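Local structure of metallocarboxypeptidase (Trypanosoma cruzi, 3DWC) at residues E198-P203 and S334-R339; S311-E316 and V445-I450; A64-A69 and E86-W91; E8-F13 and E284-C289; H153-L158 and I368-M373. The protein probably acts as a metal-dependent carboxypeptidase of the M32 family, releasing C-terminal amino acids other than proline from peptides with broad specificity. One frame throughout, in Å; residues are numbered along the deposited sequence.

Interaction 1 (E198-P203 and S334-R339); sequences ETVLEP and SSNMKR. With SO4 (sulfate ion), chain U.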
# COMPACT_ATOMS: atom_id res chain seq x y z
N GLU B 198 -27.13 -21.83 34.74
CA GLU B 198 -27.25 -20.38 34.71
C GLU B 198 -27.88 -19.87 33.40
O GLU B 198 -27.55 -20.35 32.29
CB GLU B 198 -25.89 -19.70 34.87
CG GLU B 198 -25.31 -19.77 36.28
CD GLU B 198 -24.05 -18.92 36.42
OE1 GLU B 198 -23.36 -18.70 35.40
OE2 GLU B 198 -23.76 -18.48 37.56
N THR B 199 -28.76 -18.87 33.54
CA THR B 199 -29.36 -18.21 32.38
C THR B 199 -28.31 -17.37 31.66
O THR B 199 -27.54 -16.65 32.29
CB THR B 199 -30.51 -17.27 32.76
OG1 THR B 199 -31.53 -18.01 33.46
CG2 THR B 199 -31.11 -16.62 31.47
N VAL B 200 -28.27 -17.52 30.34
CA VAL B 200 -27.41 -16.75 29.48
C VAL B 200 -28.29 -16.15 28.37
O VAL B 200 -28.87 -16.87 27.57
CB VAL B 200 -26.27 -17.60 28.88
CG1 VAL B 200 -25.37 -16.73 28.00
CG2 VAL B 200 -25.43 -18.29 29.97
N LEU B 201 -28.39 -14.82 28.35
CA LEU B 201 -29.10 -14.10 27.30
C LEU B 201 -28.11 -13.76 26.19
O LEU B 201 -27.09 -13.08 26.42
CB LEU B 201 -29.72 -12.84 27.87
CG LEU B 201 -30.52 -12.97 29.17
CD1 LEU B 201 -30.95 -11.61 29.68
CD2 LEU B 201 -31.75 -13.86 28.98
N GLU B 202 -28.39 -14.27 24.99
CA GLU B 202 -27.59 -13.98 23.84
C GLU B 202 -27.88 -12.57 23.33
O GLU B 202 -29.05 -12.18 23.17
CB GLU B 202 -27.85 -14.96 22.69
CG GLU B 202 -27.15 -16.28 22.86
CD GLU B 202 -25.65 -16.14 22.83
OE1 GLU B 202 -25.03 -16.65 23.78
OE2 GLU B 202 -25.10 -15.52 21.88
N PRO B 203 -26.83 -11.81 23.07
CA PRO B 203 -27.07 -10.52 22.41
C PRO B 203 -27.84 -10.67 21.09
O PRO B 203 -27.51 -11.53 20.26
CB PRO B 203 -25.67 -9.99 22.18
CG PRO B 203 -24.87 -10.63 23.31
CD PRO B 203 -25.40 -12.01 23.35
N SER B 334 -23.21 -6.59 32.95
CA SER B 334 -21.87 -7.16 33.10
C SER B 334 -21.87 -8.62 33.49
O SER B 334 -20.99 -9.38 33.09
CB SER B 334 -21.04 -6.35 34.09
OG SER B 334 -21.61 -6.39 35.37
N SER B 335 -22.83 -9.02 34.32
CA SER B 335 -22.95 -10.42 34.69
C SER B 335 -23.32 -11.30 33.48
O SER B 335 -22.75 -12.38 33.26
CB SER B 335 -24.00 -10.58 35.80
OG SER B 335 -24.47 -11.93 35.86
N ASN B 336 -24.28 -10.87 32.68
CA ASN B 336 -24.63 -11.67 31.51
C ASN B 336 -23.52 -11.68 30.45
O ASN B 336 -23.22 -12.73 29.90
CB ASN B 336 -25.94 -11.22 30.87
CG ASN B 336 -26.32 -12.10 29.72
OD1 ASN B 336 -26.77 -13.21 29.96
ND2 ASN B 336 -26.09 -11.65 28.48
N MET B 337 -22.87 -10.55 30.19
CA MET B 337 -21.82 -10.57 29.19
C MET B 337 -20.63 -11.42 29.60
O MET B 337 -19.97 -12.01 28.75
CB MET B 337 -21.37 -9.17 28.80
CG MET B 337 -22.43 -8.41 28.02
SD MET B 337 -22.95 -9.21 26.50
CE MET B 337 -21.35 -9.49 25.79
N LYS B 338 -20.32 -11.47 30.88
CA LYS B 338 -19.32 -12.42 31.34
C LYS B 338 -19.69 -13.86 30.99
O LYS B 338 -18.85 -14.67 30.61
CB LYS B 338 -19.10 -12.27 32.85
CG LYS B 338 -18.05 -13.22 33.39
CD LYS B 338 -17.82 -12.94 34.88
CE LYS B 338 -17.23 -14.13 35.59
NZ LYS B 338 -17.10 -13.80 37.08
N ARG B 339 -20.97 -14.19 31.11
CA ARG B 339 -21.43 -15.55 30.84
C ARG B 339 -21.33 -15.89 29.38
O ARG B 339 -20.95 -17.00 29.04
CB ARG B 339 -22.85 -15.75 31.36
CG ARG B 339 -22.84 -16.32 32.73
CD ARG B 339 -23.53 -15.53 33.79
NE ARG B 339 -24.88 -15.92 34.02
CZ ARG B 339 -25.56 -15.84 35.16
NH1 ARG B 339 -25.03 -15.43 36.31
NH2 ARG B 339 -26.82 -16.22 35.16
S SO4 U . -29.50 -17.42 37.07
O1 SO4 U . -30.24 -16.26 37.59
O2 SO4 U . -30.11 -18.67 37.55
O3 SO4 U . -29.54 -17.43 35.62
O4 SO4 U . -28.12 -17.36 37.55
O HOH W 1 -27.73 -13.81 32.29
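Asn336 meets Leu201 with both ends of its amide: OD1 accepts from the backbone N of Leu201 at 2.8 Å, and ND2 gives to Leu201 O at 2.7 Å, on a lone pair of that carbonyl. With CG anti to its own backbone N (chi1 -177°), the amide is carried out from the helix to the loop. Asparagine suits the place because it matches the donor and acceptor of one extended residue, much as a neighbouring strand would; ND2 also bonds Ala331 O. This is the tight part, continued where Pro203 CG lies 4.0 Å from Met337 SD. The outer part is charged and wet. Arg339 grips Thr199 O side-on, with NH2 at 3.0 Å and NE at 3.3 Å, and a water joins the same oxygen to Asn336 OD1. The Glu198 carboxylate stacks over one guanidinium face, the planes 17° apart; its OE1, 3.5 Å from Arg339 NE, makes a salt bridge by charge alone. A sulfate, probably from the crystallisation liquor, takes bonds from Thr199 N and Arg339 NH2. The loop between helix 168-196 and helix 209-222 runs past helix 334-341, whose Met337 also packs on Met315 and Leu322 of helix 312-326.

Interaction 2 (S311-E316 and V445-I450); sequences SGAFME and VVDDCI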
# COMPACT_ATOMS: atom_id res chain seq x y z
N SER B 311 -12.08 -10.86 31.08
CA SER B 311 -12.22 -10.82 32.55
C SER B 311 -13.56 -10.28 32.99
O SER B 311 -14.18 -9.49 32.28
CB SER B 311 -11.12 -9.99 33.17
OG SER B 311 -11.23 -8.59 32.88
N GLY B 312 -14.00 -10.70 34.19
CA GLY B 312 -15.21 -10.13 34.80
C GLY B 312 -15.14 -8.63 34.97
O GLY B 312 -16.10 -7.95 34.73
N ALA B 313 -13.98 -8.12 35.42
CA ALA B 313 -13.74 -6.68 35.59
C ALA B 313 -13.98 -5.90 34.31
O ALA B 313 -14.57 -4.82 34.33
CB ALA B 313 -12.29 -6.41 36.13
N PHE B 314 -13.49 -6.42 33.20
CA PHE B 314 -13.68 -5.75 31.92
C PHE B 314 -15.14 -5.76 31.49
O PHE B 314 -15.60 -4.84 30.80
CB PHE B 314 -12.80 -6.42 30.92
CG PHE B 314 -12.74 -5.75 29.60
CD1 PHE B 314 -11.97 -4.65 29.42
CD2 PHE B 314 -13.42 -6.27 28.52
CE1 PHE B 314 -11.84 -4.07 28.18
CE2 PHE B 314 -13.33 -5.67 27.28
CZ PHE B 314 -12.51 -4.56 27.13
N MET B 315 -15.90 -6.78 31.89
CA MET B 315 -17.33 -6.79 31.57
C MET B 315 -18.06 -5.60 32.17
O MET B 315 -19.06 -5.12 31.63
CB MET B 315 -17.98 -8.12 32.03
CG MET B 315 -17.44 -9.37 31.31
SD MET B 315 -17.44 -9.28 29.49
CE MET B 315 -15.75 -8.84 29.13
N GLU B 316 -17.57 -5.15 33.33
CA GLU B 316 -18.13 -4.02 34.01
C GLU B 316 -17.93 -2.73 33.25
O GLU B 316 -18.82 -1.88 33.19
CB GLU B 316 -17.50 -3.88 35.38
CG GLU B 316 -17.75 -5.06 36.26
CD GLU B 316 -17.29 -4.81 37.70
OE1 GLU B 316 -17.40 -3.64 38.16
OE2 GLU B 316 -16.80 -5.79 38.31
N VAL B 445 -5.91 -3.02 42.58
CA VAL B 445 -5.45 -1.99 41.64
C VAL B 445 -5.64 -2.43 40.16
O VAL B 445 -6.20 -1.71 39.36
CB VAL B 445 -3.98 -1.64 41.86
CG1 VAL B 445 -3.43 -0.73 40.74
CG2 VAL B 445 -3.78 -1.05 43.30
N VAL B 446 -5.17 -3.62 39.82
CA VAL B 446 -5.36 -4.13 38.46
C VAL B 446 -6.84 -4.19 38.15
O VAL B 446 -7.24 -3.72 37.12
CB VAL B 446 -4.68 -5.49 38.24
CG1 VAL B 446 -4.94 -6.03 36.82
CG2 VAL B 446 -3.17 -5.38 38.51
N ASP B 447 -7.66 -4.79 39.03
CA ASP B 447 -9.11 -4.84 38.78
C ASP B 447 -9.74 -3.46 38.56
O ASP B 447 -10.58 -3.28 37.67
CB ASP B 447 -9.83 -5.57 39.89
CG ASP B 447 -9.58 -7.07 39.88
OD1 ASP B 447 -9.10 -7.60 38.84
OD2 ASP B 447 -9.87 -7.71 40.92
N ASP B 448 -9.29 -2.47 39.33
CA ASP B 448 -9.79 -1.11 39.16
C ASP B 448 -9.41 -0.53 37.81
O ASP B 448 -10.25 0.11 37.18
CB ASP B 448 -9.31 -0.16 40.27
CG ASP B 448 -10.00 -0.39 41.55
OD1 ASP B 448 -10.94 -1.21 41.55
OD2 ASP B 448 -9.60 0.23 42.58
N CYS B 449 -8.15 -0.72 37.38
CA CYS B 449 -7.71 -0.32 36.05
C CYS B 449 -8.56 -0.92 34.95
O CYS B 449 -8.99 -0.23 34.03
CB CYS B 449 -6.25 -0.71 35.81
SG CYS B 449 -5.03 0.14 36.89
N ILE B 450 -8.79 -2.23 35.02
CA ILE B 450 -9.58 -2.92 34.03
C ILE B 450 -11.03 -2.44 34.04
O ILE B 450 -11.54 -2.02 33.01
CB ILE B 450 -9.50 -4.47 34.19
CG1 ILE B 450 -8.06 -4.99 33.94
CG2 ILE B 450 -10.47 -5.16 33.22
CD1 ILE B 450 -7.78 -6.50 34.32
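Ile450 directs its CG2 branch into the first turn of helix 312-326, where Ser311, Ala313 and Phe314 all touch it. CG2 stands anti to the Ile450 backbone N, a setting that turns this methyl to the facing helix. Ile450 CG2 comes within 3.3 Å of Phe314 N and 3.5 Å of Phe314 CB. The Phe314 side chain runs at about a right angle to Ile450 and presents the edge of its ring to CG2, while the ring itself goes on to meet that of Phe219. Ala313 CB sits 3.7 Å from Ile450 CG2 and flanks the backbone at Asp447 O. Two neighbouring helices of this largely helical M32 fold pack here: the short axes pass 8.5 Å apart and cross at -36°, a close approach to which the small Ala313 is suited. Ser311 is the N-cap of the first helix. Its OG, between backbone N and carbonyl carbon at chi1 69°, accepts from Phe314 N at 3.1 Å and is also bonded to Ile308 O. A serine satisfies the Phe314 N-H in this way and still lets Ile450 CG2 approach Ser311 OG to 3.5 Å. Ile450 also touches Arg438 of helix 421-441 and Ile458 of helix 456-467, and Arg438 pairs with Asp447 OD1.

Interaction 3 (A64-A69 and E86-W91); sequences ALIEEA and EMRRAW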
# COMPACT_ATOMS: atom_id res chain seq x y z
N ALA B 64 31.57 -13.70 6.01
CA ALA B 64 32.91 -13.19 6.31
C ALA B 64 32.82 -11.99 7.27
O ALA B 64 33.63 -11.86 8.20
CB ALA B 64 33.63 -12.81 5.02
N LEU B 65 31.82 -11.13 7.06
CA LEU B 65 31.65 -9.97 7.94
C LEU B 65 31.28 -10.43 9.37
O LEU B 65 31.85 -9.98 10.35
CB LEU B 65 30.61 -8.99 7.38
CG LEU B 65 31.05 -8.02 6.28
CD1 LEU B 65 29.85 -7.24 5.78
CD2 LEU B 65 32.14 -7.07 6.76
N ILE B 66 30.33 -11.35 9.46
CA ILE B 66 29.88 -11.87 10.73
C ILE B 66 31.05 -12.52 11.48
O ILE B 66 31.24 -12.29 12.67
CB ILE B 66 28.70 -12.88 10.57
CG1 ILE B 66 27.43 -12.19 10.07
CG2 ILE B 66 28.38 -13.52 11.89
CD1 ILE B 66 26.28 -13.17 9.85
N GLU B 67 31.84 -13.32 10.78
CA GLU B 67 33.03 -13.97 11.36
C GLU B 67 34.09 -12.98 11.87
O GLU B 67 34.60 -13.14 12.97
CB GLU B 67 33.62 -14.97 10.38
CG GLU B 67 32.74 -16.22 10.25
CD GLU B 67 33.26 -17.25 9.26
OE1 GLU B 67 32.62 -18.31 9.15
OE2 GLU B 67 34.30 -17.03 8.58
N GLU B 68 34.42 -11.95 11.09
CA GLU B 68 35.34 -10.93 11.60
C GLU B 68 34.79 -10.20 12.82
O GLU B 68 35.53 -9.93 13.76
CB GLU B 68 35.72 -9.90 10.54
CG GLU B 68 36.60 -10.43 9.42
CD GLU B 68 37.93 -11.04 9.89
OE1 GLU B 68 38.56 -11.74 9.07
OE2 GLU B 68 38.34 -10.85 11.06
N ALA B 69 33.50 -9.89 12.81
CA ALA B 69 32.90 -9.16 13.92
C ALA B 69 32.89 -9.99 15.19
O ALA B 69 33.00 -9.44 16.29
CB ALA B 69 31.48 -8.69 13.57
N GLU B 86 21.74 -11.56 16.87
CA GLU B 86 20.51 -11.61 16.11
C GLU B 86 20.78 -11.57 14.61
O GLU B 86 20.06 -12.19 13.84
CB GLU B 86 19.55 -10.53 16.57
CG GLU B 86 19.14 -10.70 18.00
CD GLU B 86 18.57 -12.09 18.33
OE1 GLU B 86 17.77 -12.60 17.53
OE2 GLU B 86 18.91 -12.63 19.39
N MET B 87 21.85 -10.88 14.20
CA MET B 87 22.29 -10.89 12.80
C MET B 87 22.67 -12.28 12.32
O MET B 87 22.28 -12.68 11.24
CB MET B 87 23.52 -9.98 12.61
CG MET B 87 23.25 -8.49 12.72
SD MET B 87 24.78 -7.56 12.71
CE MET B 87 24.13 -5.90 12.36
N ARG B 88 23.50 -12.99 13.09
CA ARG B 88 23.86 -14.37 12.76
C ARG B 88 22.63 -15.25 12.62
O ARG B 88 22.55 -16.05 11.69
CB ARG B 88 24.78 -15.00 13.81
CG ARG B 88 24.97 -16.49 13.62
CD ARG B 88 26.07 -17.06 14.50
NE ARG B 88 27.39 -16.83 13.93
CZ ARG B 88 27.97 -17.65 13.06
NH1 ARG B 88 29.18 -17.37 12.61
NH2 ARG B 88 27.35 -18.75 12.63
N ARG B 89 21.70 -15.11 13.56
CA ARG B 89 20.45 -15.86 13.51
C ARG B 89 19.66 -15.61 12.21
O ARG B 89 19.22 -16.57 11.58
CB ARG B 89 19.58 -15.51 14.72
CG ARG B 89 18.21 -16.12 14.62
CD ARG B 89 17.36 -15.86 15.85
NE ARG B 89 15.97 -16.26 15.57
CZ ARG B 89 15.55 -17.54 15.48
NH1 ARG B 89 16.38 -18.58 15.62
NH2 ARG B 89 14.28 -17.78 15.21
N ALA B 90 19.44 -14.33 11.85
CA ALA B 90 18.75 -14.01 10.58
C ALA B 90 19.53 -14.57 9.40
O ALA B 90 18.94 -15.08 8.48
CB ALA B 90 18.56 -12.50 10.40
N TRP B 91 20.86 -14.49 9.44
CA TRP B 91 21.70 -15.00 8.35
C TRP B 91 21.59 -16.53 8.24
O TRP B 91 21.44 -17.09 7.16
CB TRP B 91 23.15 -14.54 8.56
CG TRP B 91 24.09 -15.09 7.55
CD1 TRP B 91 24.44 -14.53 6.36
CD2 TRP B 91 24.81 -16.32 7.65
NE1 TRP B 91 25.33 -15.35 5.70
CE2 TRP B 91 25.57 -16.46 6.48
CE3 TRP B 91 24.88 -17.33 8.62
CZ2 TRP B 91 26.39 -17.55 6.26
CZ3 TRP B 91 25.68 -18.41 8.40
CH2 TRP B 91 26.42 -18.51 7.23
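Ile66 reaches across to Trp91 and Arg88 with two different branches. CD1, at the end of an extended CG1 arm (chi2 177°), lies 3.7 Å from Trp91 CB and equally close to Trp91 CG, meeting the indole obliquely at its root. Ile66 CD1 also lies 4.0 Å from Arg88 CA. The other branch, Ile66 CG2, rests 4.0 Å from Arg88 NH1, and Glu67 CG comes up to the edge of the same guanidinium. A branched aliphatic residue fits here because one arm reaches the base of the indole and the other lies against the NE and NH1 side of the guanidinium, an apolar contact with a flat, delocalised cation. The two segments belong to an antiparallel helical hairpin: helix 60-71 and helix 78-95 follow each other in the chain, with short axes 10.8 Å apart and N-to-C directions 153° from one another. Further out, salt bridges position the Arg88 head, NE with Glu70 OE2 and NH2 with Glu92 OE1; the bend at chi3 (-81°) brings the head alongside Ile66 CG2. Trp91 is held from the neighbouring turn of helix 60-71 by Ile62 and Arg63. Met87 starts toward Ile66 but carries its sulfur off to Leu9 and Phe13 of helix 3-32.

Interaction 4 (E8-F13 and E284-C289); sequences ELERVF and ETQPVC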
# COMPACT_ATOMS: atom_id res chain seq x y z
N GLU B 8 29.55 -2.30 9.37
CA GLU B 8 29.23 -2.64 8.00
C GLU B 8 28.01 -3.57 7.95
O GLU B 8 27.14 -3.38 7.14
CB GLU B 8 30.42 -3.28 7.30
CG GLU B 8 30.12 -3.82 5.90
CD GLU B 8 29.88 -2.73 4.87
OE1 GLU B 8 29.04 -2.96 3.95
OE2 GLU B 8 30.51 -1.65 5.00
N LEU B 9 27.95 -4.56 8.85
CA LEU B 9 26.75 -5.36 8.99
C LEU B 9 25.53 -4.51 9.33
O LEU B 9 24.45 -4.75 8.82
CB LEU B 9 26.93 -6.48 10.01
CG LEU B 9 27.76 -7.67 9.49
CD1 LEU B 9 28.47 -8.38 10.63
CD2 LEU B 9 26.92 -8.66 8.70
N GLU B 10 25.68 -3.54 10.21
CA GLU B 10 24.55 -2.73 10.60
C GLU B 10 23.95 -2.09 9.37
O GLU B 10 22.74 -2.07 9.21
CB GLU B 10 24.95 -1.65 11.60
CG GLU B 10 25.02 -2.15 13.04
CD GLU B 10 24.93 -1.01 14.06
OE1 GLU B 10 25.25 0.13 13.70
OE2 GLU B 10 24.54 -1.25 15.23
N ARG B 11 24.82 -1.55 8.53
CA ARG B 11 24.46 -0.90 7.26
C ARG B 11 23.71 -1.83 6.29
O ARG B 11 22.74 -1.43 5.64
CB ARG B 11 25.75 -0.38 6.60
CG ARG B 11 25.53 0.52 5.38
CD ARG B 11 26.85 0.75 4.55
NE ARG B 11 27.18 -0.44 3.74
CZ ARG B 11 26.49 -0.84 2.67
NH1 ARG B 11 25.43 -0.15 2.22
NH2 ARG B 11 26.86 -1.94 2.01
N VAL B 12 24.20 -3.06 6.18
CA VAL B 12 23.52 -4.07 5.39
C VAL B 12 22.15 -4.33 5.96
O VAL B 12 21.19 -4.41 5.23
CB VAL B 12 24.31 -5.38 5.34
CG1 VAL B 12 23.50 -6.47 4.67
CG2 VAL B 12 25.64 -5.17 4.62
N PHE B 13 22.04 -4.42 7.29
CA PHE B 13 20.75 -4.79 7.88
C PHE B 13 19.70 -3.66 7.80
O PHE B 13 18.52 -3.92 7.70
CB PHE B 13 20.95 -5.35 9.30
CG PHE B 13 21.22 -6.82 9.29
CD1 PHE B 13 22.50 -7.30 9.09
CD2 PHE B 13 20.18 -7.73 9.39
CE1 PHE B 13 22.77 -8.66 9.06
CE2 PHE B 13 20.44 -9.10 9.33
CZ PHE B 13 21.76 -9.55 9.16
N GLU B 284 16.56 0.71 15.82
CA GLU B 284 15.25 0.54 15.17
C GLU B 284 15.25 -0.25 13.85
O GLU B 284 14.33 -1.04 13.60
CB GLU B 284 14.59 1.92 14.98
CG GLU B 284 14.11 2.54 16.28
CD GLU B 284 15.16 3.33 17.02
OE1 GLU B 284 14.87 3.72 18.16
OE2 GLU B 284 16.28 3.57 16.50
N THR B 285 16.29 -0.10 13.04
CA THR B 285 16.38 -0.79 11.73
C THR B 285 17.17 -2.12 11.78
O THR B 285 17.49 -2.71 10.74
CB THR B 285 17.08 0.12 10.73
OG1 THR B 285 18.47 0.25 11.10
CG2 THR B 285 16.43 1.52 10.71
N GLN B 286 17.43 -2.61 13.00
CA GLN B 286 18.26 -3.78 13.25
C GLN B 286 17.48 -4.97 13.82
O GLN B 286 16.44 -4.79 14.48
CB GLN B 286 19.33 -3.40 14.29
CG GLN B 286 20.27 -2.29 13.82
CD GLN B 286 21.10 -2.69 12.63
OE1 GLN B 286 21.79 -3.72 12.68
NE2 GLN B 286 21.05 -1.88 11.55
N PRO B 287 18.05 -6.17 13.67
CA PRO B 287 17.33 -7.35 14.05
C PRO B 287 17.20 -7.57 15.58
O PRO B 287 16.37 -8.37 15.99
CB PRO B 287 18.12 -8.46 13.34
CG PRO B 287 19.49 -7.97 13.30
CD PRO B 287 19.39 -6.50 13.14
N VAL B 288 17.96 -6.85 16.40
CA VAL B 288 17.75 -6.88 17.86
C VAL B 288 16.47 -6.11 18.27
O VAL B 288 15.88 -6.39 19.31
CB VAL B 288 18.94 -6.31 18.60
CG1 VAL B 288 19.01 -4.79 18.45
CG2 VAL B 288 18.91 -6.78 20.11
N CYS B 289 16.06 -5.15 17.45
CA CYS B 289 14.83 -4.42 17.70
C CYS B 289 13.73 -5.12 16.96
O CYS B 289 13.22 -4.60 15.99
CB CYS B 289 14.94 -2.98 17.26
SG CYS B 289 13.43 -2.08 17.51
O HOH W 2 17.37 -5.16 10.07
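Gln286 reaches helix 3-32 at Glu10 by folding its side chain back. From CB the chain leaves with CG anti to the carbonyl carbon, and a bend at chi2 (-64°) brings the amide round to the helix. Gln286 CD comes 4.0 Å from Glu10 CG. Gln286 OE1 rests on carbons, 3.6 Å from Glu10 CA and 3.8 Å from Phe13 CB, and its hydrogen bond comes from Asn83 ND2 of helix 78-95. Gln286 NE2, at the tip, gives to Glu10 O at 2.9 Å along a nearly straight N-H (166°), tilted 28° from the carbonyl plane. Glutamine is apt because one amide can serve a helix carbonyl with its nitrogen and an asparagine with its oxygen. Beside it, Pro287 CG packs 4.0 Å from Phe13 CD2, the two side chains crossing at about a right angle and the proline meeting the ring obliquely. In the backbone, two acceptors, Phe13 O and Thr285 O, approach to 3.4 Å, and a water lying between them donates to Phe13 O. Gln286 opens a type I beta turn that ends at Cys289. The loop lies between helix 259-276 and helix 294-309 in sequence, and here it is wedged against helix 3-32 and helix 78-95, with Met87 of the latter touching both Gln286 and Phe13.

Interaction 5 (H153-L158 and I368-M373); sequences HPYEAL and IERDLM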
# COMPACT_ATOMS: atom_id res chain seq x y z
N HIS B 153 17.35 -32.17 17.42
CA HIS B 153 16.29 -32.95 16.81
C HIS B 153 15.66 -32.11 15.67
O HIS B 153 15.42 -30.92 15.83
CB HIS B 153 15.26 -33.27 17.90
CG HIS B 153 14.17 -34.19 17.44
ND1 HIS B 153 13.43 -33.95 16.30
CD2 HIS B 153 13.70 -35.34 17.97
CE1 HIS B 153 12.55 -34.92 16.14
NE2 HIS B 153 12.69 -35.78 17.14
N PRO B 154 15.47 -32.70 14.47
CA PRO B 154 14.85 -31.95 13.36
C PRO B 154 13.66 -31.05 13.73
O PRO B 154 13.61 -29.90 13.29
CB PRO B 154 14.39 -33.04 12.39
CG PRO B 154 14.91 -34.37 12.97
CD PRO B 154 15.88 -34.05 14.04
N TYR B 155 12.71 -31.57 14.52
CA TYR B 155 11.54 -30.80 14.96
C TYR B 155 11.96 -29.62 15.83
O TYR B 155 11.43 -28.54 15.71
CB TYR B 155 10.54 -31.69 15.73
CG TYR B 155 9.18 -31.04 15.98
CD1 TYR B 155 8.51 -30.35 14.99
CD2 TYR B 155 8.58 -31.13 17.22
CE1 TYR B 155 7.27 -29.77 15.22
CE2 TYR B 155 7.34 -30.53 17.47
CZ TYR B 155 6.69 -29.86 16.48
OH TYR B 155 5.47 -29.27 16.75
N GLU B 156 12.93 -29.82 16.71
CA GLU B 156 13.50 -28.72 17.46
C GLU B 156 14.06 -27.62 16.55
O GLU B 156 13.86 -26.44 16.80
CB GLU B 156 14.57 -29.21 18.43
CG GLU B 156 15.02 -28.10 19.35
CD GLU B 156 15.91 -28.58 20.47
OE1 GLU B 156 16.90 -27.87 20.76
OE2 GLU B 156 15.59 -29.63 21.08
N ALA B 157 14.78 -28.02 15.50
CA ALA B 157 15.31 -27.06 14.52
C ALA B 157 14.18 -26.27 13.88
O ALA B 157 14.33 -25.07 13.58
CB ALA B 157 16.17 -27.79 13.45
N LEU B 158 13.02 -26.91 13.71
CA LEU B 158 11.87 -26.25 13.11
C LEU B 158 11.14 -25.33 14.11
O LEU B 158 10.80 -24.19 13.78
CB LEU B 158 10.92 -27.27 12.48
CG LEU B 158 11.41 -27.97 11.19
CD1 LEU B 158 10.55 -29.20 10.89
CD2 LEU B 158 11.41 -27.03 9.98
N ILE B 368 1.08 -34.78 17.35
CA ILE B 368 1.11 -35.32 16.01
C ILE B 368 2.34 -34.84 15.23
O ILE B 368 3.07 -35.68 14.66
CB ILE B 368 -0.18 -34.98 15.27
CG1 ILE B 368 -1.34 -35.72 15.94
CG2 ILE B 368 -0.07 -35.37 13.79
CD1 ILE B 368 -2.67 -35.09 15.73
N GLU B 369 2.60 -33.53 15.23
CA GLU B 369 3.79 -32.98 14.55
C GLU B 369 5.08 -33.63 15.02
O GLU B 369 5.92 -34.06 14.23
CB GLU B 369 3.86 -31.46 14.77
CG GLU B 369 2.88 -30.68 13.92
CD GLU B 369 3.18 -29.21 13.88
OE1 GLU B 369 4.06 -28.73 14.64
OE2 GLU B 369 2.50 -28.52 13.10
N ARG B 370 5.23 -33.67 16.34
CA ARG B 370 6.35 -34.34 16.98
C ARG B 370 6.47 -35.82 16.55
O ARG B 370 7.57 -36.30 16.23
CB ARG B 370 6.21 -34.22 18.51
CG ARG B 370 7.38 -34.78 19.32
CD ARG B 370 6.95 -35.05 20.76
NE ARG B 370 5.79 -35.94 20.86
CZ ARG B 370 5.06 -36.14 21.96
NH1 ARG B 370 5.35 -35.53 23.11
NH2 ARG B 370 4.03 -36.98 21.93
N ASP B 371 5.34 -36.52 16.55
CA ASP B 371 5.32 -37.95 16.26
C ASP B 371 5.61 -38.26 14.79
O ASP B 371 6.19 -39.31 14.48
CB ASP B 371 3.97 -38.57 16.64
CG ASP B 371 3.84 -38.83 18.15
OD1 ASP B 371 4.84 -38.67 18.90
OD2 ASP B 371 2.72 -39.22 18.58
N LEU B 372 5.20 -37.38 13.89
CA LEU B 372 5.47 -37.56 12.45
C LEU B 372 6.97 -37.37 12.17
O LEU B 372 7.62 -38.18 11.54
CB LEU B 372 4.64 -36.59 11.59
CG LEU B 372 3.14 -36.87 11.44
CD1 LEU B 372 2.43 -35.61 11.00
CD2 LEU B 372 2.85 -38.04 10.43
N MET B 373 7.51 -36.28 12.68
CA MET B 373 8.93 -35.94 12.60
C MET B 373 9.80 -37.08 13.18
O MET B 373 10.85 -37.42 12.61
CB MET B 373 9.12 -34.62 13.40
CG MET B 373 9.97 -33.53 12.75
SD MET B 373 9.75 -33.11 11.00
CE MET B 373 7.99 -33.25 10.78
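Tyr155 and Glu369 make the polar link: the phenol OH donates to Glu369 OE1 at 2.6 Å, on the anti lone pair, with ring and carboxylate planes 89° apart. OE1 also accepts from Gly418 N, and OE2 from Trp412 NE1, so three donors hold this buried acid in place. A second polar feature is the N-cap, where His153 ND1 accepts from Tyr155 N at 3.1 Å while NE2 bonds Asp374 OD1. The CH-pi contact comes from Arg370, whose CA stands 4.3 Å from the centroid of the Tyr155 ring, over its face; its guanidinium turns away to Asp172. Apolar packing falls to Met373, a flexible chain bent at chi2 and chi3. Its CG presses on Tyr155 CB at 3.5 Å, and SD meets Leu158 CD1 at 4.0 Å. Helix 154-162 lies against helix 358-374 with short axes 10.1 Å apart at 133°; helix 125-147 reaches Leu158 and Met373, and Leu168 of helix 168-196 touches His153 and Tyr155.

Overall arrangement
The contacts fall into two touching pairs and a fifth member. Interactions 1 and 2 have centres about 17 Å apart and touch through Met315 of interaction 2, which packs on Ser334 and Lys338 of interaction 1. Interactions 3 and 4, with centres about 11 Å apart, meet through Met87, whose CE touches Gln286. The centres of interactions 1 and 3 are about 55 Å apart, across the chain's centre. Interaction 5 comes within about 7 Å of interaction 3 at nearest atoms. None forms the cobalt site, but segment 284-289 lies in the loop between helix 259-276, which carries His267 and His271, and helix 294-309, which carries Glu298. In interaction 2, the Ile450 side chain is about 11 Å from the bound glycine.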